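Local coordinates for niemann-Pick type C2 protein (Camponotus japonicus, PDB 3WEA) that probably binds small hydrophobic ligands such as lipids in a pocket between two beta sheets, as other NPC2-like proteins of the ML-domain family do, at residues I30-E35 against F97-A102; I16-C21 against S34-S39; I110-R115 against V125-K130; G57-V62 against P104-E109. All coordinates share one frame; numbering follows the deposited sequence.

Contact 1 (I30-E35 against F97-A102); sequences IIRESE and FFVEKA
Glu33 and Val99 are joined by a single backbone hydrogen bond, Glu33 N to Val99 O at 2.7 Å, in a loop-to-strand contact at the protein surface, where the link between strands 28-30 and 35-44 lies along the end of strand 91-98. Glu33 has a positive phi because it is the third residue of a type II beta turn, Ile31 to Ser34; Ser34 OG reaches back to Ile31 O and fastens the turn. In the immunoglobulin-like sandwich of the ML domain this turn carries the chain from one sheet to the other, and Glu35 then forms an antiparallel non-hydrogen-bonded pair with Phe98. The Phe98 ring lies against the turn backbone, CZ 3.5 Å from Glu33 CA. Its CG stands opposite the backbone N (chi1 178°), which carries the ring across to the turn. On the inner side, beta-branched Val99 and Ile30 meet methyl to methyl, CG2 to CG2 at 3.3 Å, a tight approach between buried groups that also touch Ile36. Outside, the extended aliphatic chain of Lys101 crosses one face of the Glu33 carboxylate, with CD 3.2 Å from OE2, while NZ makes only a long salt bridge to that oxygen. Arg32 NH2 donates to Thr103 O.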
loop_
_atom_site.group_PDB
_atom_site.type_symbol
_atom_site.label_atom_id
_atom_site.label_comp_id
_atom_site.label_asym_id
_atom_site.label_seq_id
_atom_site.Cartn_x
_atom_site.Cartn_y
_atom_site.Cartn_z
ATOM N N ILE A 30 -6.366 -12.514 4.037
ATOM C CA ILE A 30 -5.946 -11.744 5.198
ATOM C C ILE A 30 -6.607 -12.366 6.432
ATOM O O ILE A 30 -7.829 -12.384 6.521
ATOM C CB ILE A 30 -6.388 -10.262 5.048
ATOM C CG1 ILE A 30 -5.715 -9.581 3.846
ATOM C CG2 ILE A 30 -6.124 -9.466 6.316
ATOM C CD1 ILE A 30 -4.217 -9.433 3.945
ATOM N N ILE A 31 -5.799 -12.887 7.361
ATOM C CA ILE A 31 -6.307 -13.542 8.562
ATOM C C ILE A 31 -6.486 -12.508 9.677
ATOM O O ILE A 31 -5.521 -11.837 10.075
ATOM C CB ILE A 31 -5.382 -14.690 9.059
ATOM C CG1 ILE A 31 -5.006 -15.678 7.927
ATOM C CG2 ILE A 31 -5.979 -15.398 10.276
ATOM C CD1 ILE A 31 -6.129 -16.567 7.433
ATOM N N ARG A 32 -7.715 -12.380 10.170
ATOM C CA ARG A 32 -7.990 -11.535 11.334
ATOM C C ARG A 32 -7.115 -11.924 12.517
ATOM O O ARG A 32 -6.880 -13.110 12.765
ATOM C CB ARG A 32 -9.450 -11.652 11.760
ATOM C CG ARG A 32 -10.424 -11.069 10.775
ATOM C CD ARG A 32 -11.616 -11.989 10.703
ATOM N NE ARG A 32 -12.863 -11.250 10.778
ATOM C CZ ARG A 32 -14.022 -11.803 11.104
ATOM N NH1 ARG A 32 -14.077 -13.103 11.375
ATOM N NH2 ARG A 32 -15.119 -11.061 11.157
ATOM N N GLU A 33 -6.628 -10.910 13.222
ATOM C CA GLU A 33 -5.877 -11.089 14.466
ATOM C C GLU A 33 -4.476 -11.657 14.289
ATOM O O GLU A 33 -3.917 -12.215 15.232
ATOM C CB GLU A 33 -6.654 -11.962 15.460
ATOM C CG GLU A 33 -7.938 -11.358 15.993
ATOM C CD GLU A 33 -8.510 -12.184 17.131
ATOM O OE1 GLU A 33 -7.795 -12.402 18.134
ATOM O OE2 GLU A 33 -9.672 -12.624 17.019
ATOM N N SER A 34 -3.901 -11.518 13.095
ATOM C CA SER A 34 -2.522 -11.918 12.896
ATOM C C SER A 34 -1.742 -10.740 12.341
ATOM O O SER A 34 -2.316 -9.836 11.734
ATOM C CB SER A 34 -2.433 -13.119 11.959
ATOM O OG SER A 34 -2.918 -12.788 10.676
ATOM N N GLU A 35 -0.438 -10.755 12.563
ATOM C CA GLU A 35 0.423 -9.697 12.055
ATOM C C GLU A 35 0.726 -9.961 10.593
ATOM O O GLU A 35 1.176 -11.051 10.239
ATOM C CB GLU A 35 1.710 -9.631 12.859
ATOM C CG GLU A 35 1.603 -8.774 14.114
ATOM C CD GLU A 35 2.951 -8.266 14.563
ATOM O OE1 GLU A 35 3.974 -8.867 14.171
ATOM O OE2 GLU A 35 2.989 -7.257 15.293
ATOM N N PHE A 97 1.048 -4.560 9.890
ATOM C CA PHE A 97 -0.256 -4.251 10.462
ATOM C C PHE A 97 -0.944 -5.484 11.035
ATOM O O PHE A 97 -0.480 -6.619 10.879
ATOM C CB PHE A 97 -1.145 -3.436 9.507
ATOM C CG PHE A 97 -1.672 -4.207 8.328
ATOM C CD1 PHE A 97 -0.861 -4.482 7.232
ATOM C CD2 PHE A 97 -3.006 -4.613 8.292
ATOM C CE1 PHE A 97 -1.361 -5.174 6.136
ATOM C CE2 PHE A 97 -3.514 -5.302 7.201
ATOM C CZ PHE A 97 -2.689 -5.583 6.119
ATOM N N PHE A 98 -2.048 -5.235 11.718
ATOM C CA PHE A 98 -2.732 -6.243 12.488
ATOM C C PHE A 98 -4.186 -6.004 12.193
ATOM O O PHE A 98 -4.702 -4.918 12.466
ATOM C CB PHE A 98 -2.432 -6.017 13.973
ATOM C CG PHE A 98 -3.118 -6.980 14.898
ATOM C CD1 PHE A 98 -2.528 -8.202 15.214
ATOM C CD2 PHE A 98 -4.339 -6.652 15.486
ATOM C CE1 PHE A 98 -3.153 -9.086 16.080
ATOM C CE2 PHE A 98 -4.971 -7.538 16.350
ATOM C CZ PHE A 98 -4.377 -8.755 16.647
ATOM N N VAL A 99 -4.842 -6.996 11.603
ATOM C CA VAL A 99 -6.255 -6.871 11.292
ATOM C C VAL A 99 -7.060 -7.182 12.552
ATOM O O VAL A 99 -6.920 -8.258 13.147
ATOM C CB VAL A 99 -6.665 -7.776 10.119
ATOM C CG1 VAL A 99 -8.162 -7.709 9.873
ATOM C CG2 VAL A 99 -5.917 -7.349 8.864
ATOM N N GLU A 100 -7.891 -6.228 12.956
ATOM C CA GLU A 100 -8.661 -6.352 14.196
ATOM C C GLU A 100 -9.765 -7.398 14.082
ATOM O O GLU A 100 -10.349 -7.576 13.013
ATOM C CB GLU A 100 -9.241 -4.996 14.617
ATOM C CG GLU A 100 -9.883 -4.990 16.005
ATOM C CD GLU A 100 -8.986 -5.600 17.073
ATOM O OE1 GLU A 100 -8.065 -4.900 17.549
ATOM O OE2 GLU A 100 -9.203 -6.780 17.434
ATOM N N LYS A 101 -10.029 -8.083 15.195
ATOM C CA LYS A 101 -11.132 -9.043 15.335
ATOM C C LYS A 101 -12.463 -8.519 14.791
ATOM O O LYS A 101 -13.224 -9.267 14.171
ATOM C CB LYS A 101 -11.292 -9.425 16.813
ATOM C CG LYS A 101 -12.227 -10.592 17.094
ATOM C CD LYS A 101 -12.054 -11.080 18.527
ATOM C CE LYS A 101 -12.655 -12.463 18.730
ATOM N NZ LYS A 101 -12.113 -13.115 19.954
ATOM N N ALA A 102 -12.726 -7.234 15.024
ATOM C CA ALA A 102 -13.989 -6.603 14.637
ATOM C C ALA A 102 -14.168 -6.429 13.122
ATOM O O ALA A 102 -15.292 -6.214 12.653
ATOM C CB ALA A 102 -14.156 -5.270 15.357
#

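Contact 2 (I16-C21 against S34-S39); sequences IIISSC and SEIHVS
Four hydrogen bonds join Ile17 and Ser19 to Ser39 and His37, between strand 35-44 and the end of strand 11-18 with the turn that follows it. Ile17 and Ser39 exchange a reciprocal pair, both 2.9 Å from N to O. At the next such position the pattern is completed by a side chain: Ser19 N donates to His37 O at 2.8 Å, but the return bond runs from His37 N to Ser19 OG, also 2.8 Å and nearly straight at 169°. With chi1 at 68° the Ser19 hydroxyl sits between its own N and carbonyl carbon, facing the neighbouring strand, where it stands in for the carbonyl as the chain leaves the sheet in the type I turn Ile18 to Cys21. Serine is short enough to do this.

The apolar contacts lie on the Ile18, Ile36 and Val38 face. Ile18 sends CG2 to Ile36 CG2 at 3.6 Å and CG1 to Val38 CG2 at 4.0 Å, so its two branches meet different partners; beta-branched residues suit such an extended, buried face. On the opposite face, Ile17 and Ser39 touch through their CB atoms.

Strand 35-44 is the middle of a three-stranded sheet, flanked by 11-18 and 91-98, and Ile18 and Val38 face Trp112 of strand 107-115 in the opposing sheet.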
loop_
_atom_site.group_PDB
_atom_site.type_symbol
_atom_site.label_atom_id
_atom_site.label_comp_id
_atom_site.label_asym_id
_atom_site.label_seq_id
_atom_site.Cartn_x
_atom_site.Cartn_y
_atom_site.Cartn_z
ATOM N N ILE A 16 5.710 -6.060 -4.885
ATOM C CA ILE A 16 4.988 -6.000 -3.597
ATOM C C ILE A 16 5.017 -7.401 -3.004
ATOM O O ILE A 16 4.811 -8.392 -3.736
ATOM C CB ILE A 16 3.521 -5.623 -3.764
ATOM C CG1 ILE A 16 3.369 -4.322 -4.568
ATOM C CG2 ILE A 16 2.812 -5.568 -2.415
ATOM C CD1 ILE A 16 3.815 -3.110 -3.805
ATOM N N ILE A 17 5.258 -7.466 -1.700
ATOM C CA ILE A 17 5.268 -8.729 -0.929
ATOM C C ILE A 17 4.331 -8.558 0.264
ATOM O O ILE A 17 4.505 -7.661 1.076
ATOM C CB ILE A 17 6.690 -9.102 -0.474
ATOM C CG1 ILE A 17 7.566 -9.340 -1.704
ATOM C CG2 ILE A 17 6.685 -10.324 0.471
ATOM C CD1 ILE A 17 9.059 -9.267 -1.445
ATOM N N ILE A 18 3.314 -9.401 0.334
ATOM C CA ILE A 18 2.429 -9.417 1.490
ATOM C C ILE A 18 2.563 -10.772 2.143
ATOM O O ILE A 18 2.239 -11.790 1.537
ATOM C CB ILE A 18 0.980 -9.131 1.133
ATOM C CG1 ILE A 18 0.844 -7.699 0.552
ATOM C CG2 ILE A 18 0.082 -9.252 2.371
ATOM C CD1 ILE A 18 -0.541 -7.407 0.003
ATOM N N SER A 19 3.015 -10.766 3.393
ATOM C CA SER A 19 3.336 -12.020 4.106
ATOM C C SER A 19 2.248 -13.109 4.108
ATOM O O SER A 19 2.581 -14.302 4.161
ATOM C CB SER A 19 3.796 -11.725 5.532
ATOM O OG SER A 19 2.708 -11.221 6.312
ATOM N N SER A 20 0.962 -12.738 4.099
ATOM C CA SER A 20 -0.083 -13.762 4.183
ATOM C C SER A 20 -0.555 -14.386 2.859
ATOM O O SER A 20 -1.536 -15.148 2.848
ATOM C CB SER A 20 -1.296 -13.265 4.994
ATOM O OG SER A 20 -1.803 -12.044 4.499
ATOM N N CYS A 21 0.144 -14.086 1.758
ATOM C CA CYS A 21 -0.330 -14.486 0.437
ATOM C C CYS A 21 0.774 -14.576 -0.617
ATOM O O CYS A 21 1.773 -13.873 -0.543
ATOM C CB CYS A 21 -1.518 -13.623 -0.037
ATOM S SG CYS A 21 -1.265 -11.853 -0.389
ATOM N N SER A 34 -3.901 -11.518 13.095
ATOM C CA SER A 34 -2.522 -11.918 12.896
ATOM C C SER A 34 -1.742 -10.740 12.341
ATOM O O SER A 34 -2.316 -9.836 11.734
ATOM C CB SER A 34 -2.433 -13.119 11.959
ATOM O OG SER A 34 -2.918 -12.788 10.676
ATOM N N GLU A 35 -0.438 -10.755 12.563
ATOM C CA GLU A 35 0.423 -9.697 12.055
ATOM C C GLU A 35 0.726 -9.961 10.593
ATOM O O GLU A 35 1.176 -11.051 10.239
ATOM C CB GLU A 35 1.710 -9.631 12.859
ATOM C CG GLU A 35 1.603 -8.774 14.114
ATOM C CD GLU A 35 2.951 -8.266 14.563
ATOM O OE1 GLU A 35 3.974 -8.867 14.171
ATOM O OE2 GLU A 35 2.989 -7.257 15.293
ATOM N N ILE A 36 0.439 -8.978 9.748
ATOM C CA ILE A 36 0.749 -9.058 8.315
ATOM C C ILE A 36 1.892 -8.102 8.033
ATOM O O ILE A 36 1.857 -6.951 8.461
ATOM C CB ILE A 36 -0.473 -8.686 7.447
ATOM C CG1 ILE A 36 -1.703 -9.481 7.891
ATOM C CG2 ILE A 36 -0.201 -8.939 5.967
ATOM C CD1 ILE A 36 -2.983 -8.978 7.278
ATOM N N HIS A 37 2.902 -8.596 7.321
ATOM C CA HIS A 37 4.033 -7.797 6.886
ATOM C C HIS A 37 3.872 -7.471 5.410
ATOM O O HIS A 37 3.587 -8.358 4.592
ATOM C CB HIS A 37 5.353 -8.540 7.106
ATOM C CG HIS A 37 5.501 -9.102 8.485
ATOM N ND1 HIS A 37 4.987 -8.477 9.604
ATOM C CD2 HIS A 37 6.097 -10.233 8.926
ATOM C CE1 HIS A 37 5.257 -9.203 10.673
ATOM N NE2 HIS A 37 5.925 -10.274 10.289
ATOM N N VAL A 38 4.017 -6.186 5.109
ATOM C CA VAL A 38 3.968 -5.663 3.732
ATOM C C VAL A 38 5.267 -4.964 3.344
ATOM O O VAL A 38 5.853 -4.206 4.148
ATOM C CB VAL A 38 2.796 -4.685 3.529
ATOM C CG1 VAL A 38 2.848 -4.071 2.126
ATOM C CG2 VAL A 38 1.468 -5.402 3.735
ATOM N N SER A 39 5.722 -5.253 2.127
ATOM C CA SER A 39 6.908 -4.640 1.518
ATOM C C SER A 39 6.536 -4.119 0.140
ATOM O O SER A 39 5.837 -4.808 -0.613
ATOM C CB SER A 39 8.006 -5.679 1.368
ATOM O OG SER A 39 9.007 -5.180 0.522
#

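Contact 3 (I110-R115 against V125-K130); sequences IMWEFR and VKFPAK
Two torsions bring Trp112 and Phe127 together: chi1 of Trp112 at -62° sets CG beside the backbone N, while chi1 of Phe127 at 63° puts its CG between N and the carbonyl carbon and swings the ring back over the neighbouring strand. The result is a T-shaped pair, with the edge of Phe127 directed at the face of the Trp112 six-membered ring, centroids 4.8 Å apart and planes at 64°. Phe127 CZ comes within 3.5 Å of Trp112 CZ2. One face of the phenyl ring receives Ile110, whose CB makes a CH-pi contact 4.1 Å from the centroid, so the ring is held both at its edge and over its face. Beyond it, Ile110 CD1 reaches the small Ala129 CB at 3.6 Å.

These groups line the inner side of the beta hairpin formed by strands 107-115 and 121-131 in the ML-domain sandwich, the side on which related proteins hold lipids. Bulky apolar residues suit that interior, and Phe127 also meets the ring of Phe3. The backbones run antiparallel, with Ile110 to Phe127 and Trp112 to Val125 as hydrogen-bonded pairs; Ile110 N donates to Phe127 O at 2.9 Å.

Met111 and Lys126 project from the other side of the sheet as the intervening non-hydrogen-bonded pair. Also on that side, farther along the strand, Arg115 grips Glu113 side-on, NE and NH2 both approaching OE1 from the same face of the carboxylate, with NE 2.9 Å away.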
loop_
_atom_site.group_PDB
_atom_site.type_symbol
_atom_site.label_atom_id
_atom_site.label_comp_id
_atom_site.label_asym_id
_atom_site.label_seq_id
_atom_site.Cartn_x
_atom_site.Cartn_y
_atom_site.Cartn_z
ATOM N N ILE A 110 -8.419 -4.102 -2.370
ATOM C CA ILE A 110 -7.702 -3.182 -1.511
ATOM C C ILE A 110 -6.844 -2.300 -2.406
ATOM O O ILE A 110 -6.125 -2.804 -3.278
ATOM C CB ILE A 110 -6.830 -3.905 -0.461
ATOM C CG1 ILE A 110 -7.705 -4.535 0.638
ATOM C CG2 ILE A 110 -5.811 -2.951 0.145
ATOM C CD1 ILE A 110 -6.954 -5.504 1.535
ATOM N N MET A 111 -6.926 -0.993 -2.177
ATOM C CA MET A 111 -6.104 -0.005 -2.860
ATOM C C MET A 111 -5.232 0.760 -1.849
ATOM O O MET A 111 -5.718 1.192 -0.782
ATOM C CB MET A 111 -6.994 0.938 -3.671
ATOM C CG MET A 111 -6.273 1.803 -4.690
ATOM S SD MET A 111 -7.346 3.025 -5.490
ATOM C CE MET A 111 -8.822 2.072 -5.848
ATOM N N TRP A 112 -3.945 0.892 -2.195
ATOM C CA TRP A 112 -2.944 1.652 -1.439
ATOM C C TRP A 112 -2.331 2.696 -2.367
ATOM O O TRP A 112 -1.900 2.359 -3.471
ATOM C CB TRP A 112 -1.795 0.740 -0.936
ATOM C CG TRP A 112 -2.213 -0.342 -0.005
ATOM C CD1 TRP A 112 -3.259 -0.306 0.890
ATOM C CD2 TRP A 112 -1.582 -1.624 0.170
ATOM N NE1 TRP A 112 -3.308 -1.485 1.608
ATOM C CE2 TRP A 112 -2.306 -2.314 1.174
ATOM C CE3 TRP A 112 -0.480 -2.257 -0.433
ATOM C CZ2 TRP A 112 -1.967 -3.607 1.594
ATOM C CZ3 TRP A 112 -0.139 -3.556 -0.010
ATOM C CH2 TRP A 112 -0.884 -4.208 0.993
ATOM N N GLU A 113 -2.299 3.957 -1.932
ATOM C CA GLU A 113 -1.682 5.033 -2.714
ATOM C C GLU A 113 -0.592 5.719 -1.918
ATOM O O GLU A 113 -0.768 5.940 -0.740
ATOM C CB GLU A 113 -2.699 6.139 -3.043
ATOM C CG GLU A 113 -3.836 5.782 -3.968
ATOM C CD GLU A 113 -4.841 6.920 -4.079
ATOM O OE1 GLU A 113 -4.695 7.936 -3.354
ATOM O OE2 GLU A 113 -5.784 6.792 -4.887
ATOM N N PHE A 114 0.520 6.068 -2.570
ATOM C CA PHE A 114 1.480 7.008 -2.014
ATOM C C PHE A 114 1.379 8.307 -2.786
ATOM O O PHE A 114 1.422 8.338 -4.033
ATOM C CB PHE A 114 2.923 6.499 -2.090
ATOM C CG PHE A 114 3.327 5.570 -0.978
ATOM C CD1 PHE A 114 2.423 5.152 0.008
ATOM C CD2 PHE A 114 4.643 5.136 -0.894
ATOM C CE1 PHE A 114 2.830 4.294 1.018
ATOM C CE2 PHE A 114 5.056 4.275 0.120
ATOM C CZ PHE A 114 4.140 3.846 1.075
ATOM N N ARG A 115 1.298 9.402 -2.050
ATOM C CA ARG A 115 1.159 10.687 -2.703
ATOM C C ARG A 115 2.252 11.613 -2.251
ATOM O O ARG A 115 2.721 11.521 -1.128
ATOM C CB ARG A 115 -0.228 11.292 -2.447
ATOM C CG ARG A 115 -1.301 10.784 -3.408
ATOM C CD ARG A 115 -2.652 11.397 -3.088
ATOM N NE ARG A 115 -3.753 10.643 -3.672
ATOM C CZ ARG A 115 -4.357 10.927 -4.823
ATOM N NH1 ARG A 115 -4.003 11.976 -5.549
ATOM N NH2 ARG A 115 -5.339 10.144 -5.251
ATOM N N VAL A 125 -1.572 0.904 -6.123
ATOM C CA VAL A 125 -1.730 -0.533 -6.393
ATOM C C VAL A 125 -3.083 -1.005 -5.903
ATOM O O VAL A 125 -3.578 -0.504 -4.899
ATOM C CB VAL A 125 -0.612 -1.376 -5.760
ATOM C CG1 VAL A 125 -0.588 -1.195 -4.260
ATOM C CG2 VAL A 125 -0.777 -2.863 -6.096
ATOM N N LYS A 126 -3.667 -1.968 -6.622
ATOM C CA LYS A 126 -4.945 -2.541 -6.235
ATOM C C LYS A 126 -4.865 -4.053 -6.451
ATOM O O LYS A 126 -4.221 -4.532 -7.393
ATOM C CB LYS A 126 -6.069 -1.917 -7.053
ATOM C CG LYS A 126 -7.427 -2.590 -6.968
ATOM C CD LYS A 126 -8.399 -1.940 -7.946
ATOM C CE LYS A 126 -8.623 -0.467 -7.623
ATOM N NZ LYS A 126 -9.694 0.160 -8.459
ATOM N N PHE A 127 -5.498 -4.789 -5.557
ATOM C CA PHE A 127 -5.380 -6.253 -5.562
ATOM C C PHE A 127 -6.597 -6.834 -4.900
ATOM O O PHE A 127 -7.197 -6.164 -4.058
ATOM C CB PHE A 127 -4.075 -6.707 -4.887
ATOM C CG PHE A 127 -3.945 -6.361 -3.420
ATOM C CD1 PHE A 127 -3.564 -5.075 -3.004
ATOM C CD2 PHE A 127 -4.142 -7.342 -2.446
ATOM C CE1 PHE A 127 -3.382 -4.788 -1.654
ATOM C CE2 PHE A 127 -3.980 -7.048 -1.091
ATOM C CZ PHE A 127 -3.619 -5.765 -0.688
ATOM N N PRO A 128 -6.965 -8.074 -5.269
ATOM C CA PRO A 128 -8.153 -8.698 -4.696
ATOM C C PRO A 128 -7.820 -9.369 -3.356
ATOM O O PRO A 128 -6.788 -10.006 -3.216
ATOM C CB PRO A 128 -8.572 -9.713 -5.769
ATOM C CG PRO A 128 -7.391 -9.848 -6.713
ATOM C CD PRO A 128 -6.260 -9.009 -6.177
ATOM N N ALA A 129 -8.678 -9.180 -2.345
ATOM C CA ALA A 129 -8.389 -9.725 -1.020
ATOM C C ALA A 129 -9.602 -10.411 -0.404
ATOM O O ALA A 129 -10.747 -10.108 -0.771
ATOM C CB ALA A 129 -7.838 -8.640 -0.077
ATOM N N LYS A 130 -9.340 -11.364 0.487
ATOM C CA LYS A 130 -10.399 -11.982 1.285
ATOM C C LYS A 130 -10.018 -11.970 2.760
ATOM O O LYS A 130 -9.034 -12.596 3.163
ATOM C CB LYS A 130 -10.707 -13.404 0.805
ATOM C CG LYS A 130 -12.021 -13.933 1.364
ATOM C CD LYS A 130 -12.547 -15.158 0.631
ATOM C CE LYS A 130 -13.931 -15.514 1.170
ATOM N NZ LYS A 130 -14.462 -16.797 0.618
#

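Contact 4 (G57-V62 against P104-E109); sequences GVLLDV and PALSLE
Val58 and Glu109 form the close-packed part of this contact, an antiparallel hydrogen-bonded pair toward the end of strand 52-59. Val58 N donates to Glu109 O at 2.7 Å, and Glu109 N returns a longer bond to Val58 O, 3.2 Å but almost straight at 175°. The side chains of the pair lie on the same side of the sheet and meet near their roots, CB to CB at 3.8 Å. The Val58 branch CG2 also lies 3.5 Å from Glu109 O: with chi1 at -164° it is CG1 that stands opposite the backbone N, and CG2 is left beside that N, over the bond it makes. Valine, branched at CB, suits this buried strand position. Glutamate suits its own because only its CB is needed for the packing, and its extended chain carries the carboxylate away toward Lys126. Gly57, with no side chain of its own, is approached by Leu108 CD1, 4.1 Å from its CA.

Toward Leu59 on one strand and Leu106 on the other the contact thins out. The two strand segments run at 119° to each other and diverge, so that past Val58 they make no further backbone pair. What remains is a bridge of leucines near the surface: Leu59 CD2 meets Leu106 CD1 at 3.8 Å, the two side chains crossing at about a right angle. Leu60 and Asp61 turn off into the solvent-facing bend that leads to strand 62-66.

Strand 107-115 thus has strand 52-59 along one edge and strand 121-131 along the other, where Leu108 bonds through its backbone to Ala129 and packs on Ile131.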
loop_
_atom_site.group_PDB
_atom_site.type_symbol
_atom_site.label_atom_id
_atom_site.label_comp_id
_atom_site.label_asym_id
_atom_site.label_seq_id
_atom_site.Cartn_x
_atom_site.Cartn_y
_atom_site.Cartn_z
ATOM N N GLY A 57 -10.739 0.528 0.793
ATOM C CA GLY A 57 -11.486 -0.684 0.505
ATOM C C GLY A 57 -12.336 -0.419 -0.722
ATOM O O GLY A 57 -12.907 0.670 -0.875
ATOM N N VAL A 58 -12.390 -1.394 -1.624
ATOM C CA VAL A 58 -13.270 -1.301 -2.780
ATOM C C VAL A 58 -14.357 -2.371 -2.656
ATOM O O VAL A 58 -14.129 -3.564 -2.890
ATOM C CB VAL A 58 -12.530 -1.362 -4.135
ATOM C CG1 VAL A 58 -13.434 -0.862 -5.250
ATOM C CG2 VAL A 58 -11.250 -0.531 -4.097
ATOM N N LEU A 59 -15.529 -1.915 -2.227
ATOM C CA LEU A 59 -16.710 -2.749 -2.106
ATOM C C LEU A 59 -17.710 -2.224 -3.120
ATOM O O LEU A 59 -18.060 -1.043 -3.093
ATOM C CB LEU A 59 -17.273 -2.657 -0.686
ATOM C CG LEU A 59 -16.440 -3.426 0.339
ATOM C CD1 LEU A 59 -16.040 -2.543 1.508
ATOM C CD2 LEU A 59 -17.167 -4.682 0.804
ATOM N N LEU A 60 -18.126 -3.094 -4.037
ATOM C CA LEU A 60 -19.082 -2.746 -5.097
ATOM C C LEU A 60 -18.704 -1.447 -5.840
ATOM O O LEU A 60 -19.350 -0.404 -5.673
ATOM C CB LEU A 60 -20.519 -2.678 -4.534
ATOM C CG LEU A 60 -21.744 -3.164 -5.333
ATOM C CD1 LEU A 60 -22.021 -2.323 -6.577
ATOM C CD2 LEU A 60 -21.635 -4.646 -5.682
ATOM N N ASP A 61 -17.641 -1.527 -6.638
ATOM C CA ASP A 61 -17.196 -0.436 -7.520
ATOM C C ASP A 61 -16.525 0.765 -6.834
ATOM O O ASP A 61 -15.432 1.162 -7.231
ATOM C CB ASP A 61 -18.331 0.028 -8.448
ATOM C CG ASP A 61 -18.729 -1.030 -9.462
ATOM O OD1 ASP A 61 -18.013 -1.189 -10.474
ATOM O OD2 ASP A 61 -19.766 -1.696 -9.253
ATOM N N VAL A 62 -17.164 1.334 -5.814
ATOM C CA VAL A 62 -16.683 2.594 -5.214
ATOM C C VAL A 62 -15.500 2.424 -4.248
ATOM O O VAL A 62 -15.538 1.570 -3.359
ATOM C CB VAL A 62 -17.822 3.417 -4.546
ATOM C CG1 VAL A 62 -18.840 3.864 -5.588
ATOM C CG2 VAL A 62 -18.492 2.648 -3.408
ATOM N N PRO A 104 -14.912 -7.139 9.407
ATOM C CA PRO A 104 -15.859 -8.080 8.808
ATOM C C PRO A 104 -15.202 -9.041 7.823
ATOM O O PRO A 104 -14.302 -8.642 7.082
ATOM C CB PRO A 104 -16.831 -7.168 8.055
ATOM C CG PRO A 104 -16.655 -5.821 8.658
ATOM C CD PRO A 104 -15.203 -5.753 8.996
ATOM N N ALA A 105 -15.662 -10.292 7.818
ATOM C CA ALA A 105 -15.166 -11.292 6.881
ATOM C C ALA A 105 -15.821 -11.147 5.509
ATOM O O ALA A 105 -16.987 -11.509 5.324
ATOM C CB ALA A 105 -15.382 -12.691 7.433
ATOM N N LEU A 106 -15.068 -10.614 4.544
ATOM C CA LEU A 106 -15.588 -10.412 3.194
ATOM C C LEU A 106 -14.486 -10.426 2.126
ATOM O O LEU A 106 -13.294 -10.392 2.456
ATOM C CB LEU A 106 -16.374 -9.099 3.109
ATOM C CG LEU A 106 -15.817 -7.817 3.738
ATOM C CD1 LEU A 106 -14.953 -7.016 2.780
ATOM C CD2 LEU A 106 -16.982 -6.955 4.198
ATOM N N SER A 107 -14.909 -10.508 0.869
ATOM C CA SER A 107 -14.015 -10.329 -0.276
ATOM C C SER A 107 -14.158 -8.912 -0.792
ATOM O O SER A 107 -15.256 -8.353 -0.834
ATOM C CB SER A 107 -14.294 -11.350 -1.370
ATOM O OG SER A 107 -14.030 -12.655 -0.890
ATOM N N LEU A 108 -13.029 -8.320 -1.167
ATOM C CA LEU A 108 -12.987 -6.913 -1.516
ATOM C C LEU A 108 -11.687 -6.674 -2.264
ATOM O O LEU A 108 -10.789 -7.527 -2.268
ATOM C CB LEU A 108 -13.025 -6.036 -0.259
ATOM C CG LEU A 108 -11.756 -5.830 0.588
ATOM C CD1 LEU A 108 -11.828 -4.629 1.515
ATOM C CD2 LEU A 108 -11.395 -7.081 1.377
ATOM N N GLU A 109 -11.588 -5.510 -2.874
ATOM C CA GLU A 109 -10.329 -5.077 -3.453
ATOM C C GLU A 109 -9.734 -4.033 -2.543
ATOM O O GLU A 109 -10.454 -3.191 -1.994
ATOM C CB GLU A 109 -10.550 -4.503 -4.833
ATOM C CG GLU A 109 -10.655 -5.542 -5.925
ATOM C CD GLU A 109 -10.760 -4.878 -7.271
ATOM O OE1 GLU A 109 -11.786 -4.212 -7.500
ATOM O OE2 GLU A 109 -9.815 -4.996 -8.077
#

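From the N terminus, contact 2 comes first, joining strand 11-18 to 35-44 and closing the short excursion through strand 28-30. Contact 1 starts within that excursion, shares Ser34 and Glu35 with contact 2, and closes a much longer loop by reaching the end of strand 91-98. Contact 4 crosses contact 1, since 57-62 lies between the segments of contact 1 and 104-109 follows them. Contact 3 comes last and closes a hairpin. Contacts 3 and 4 share strand 107-115 and assemble one sheet; contact 2 lies in the other, facing contact 3 where Ile18 meets Phe127. Contact 1 spans the passage between them: Ile30 N, probably bonded to Lys130 O, holds its start beside strand 121-131.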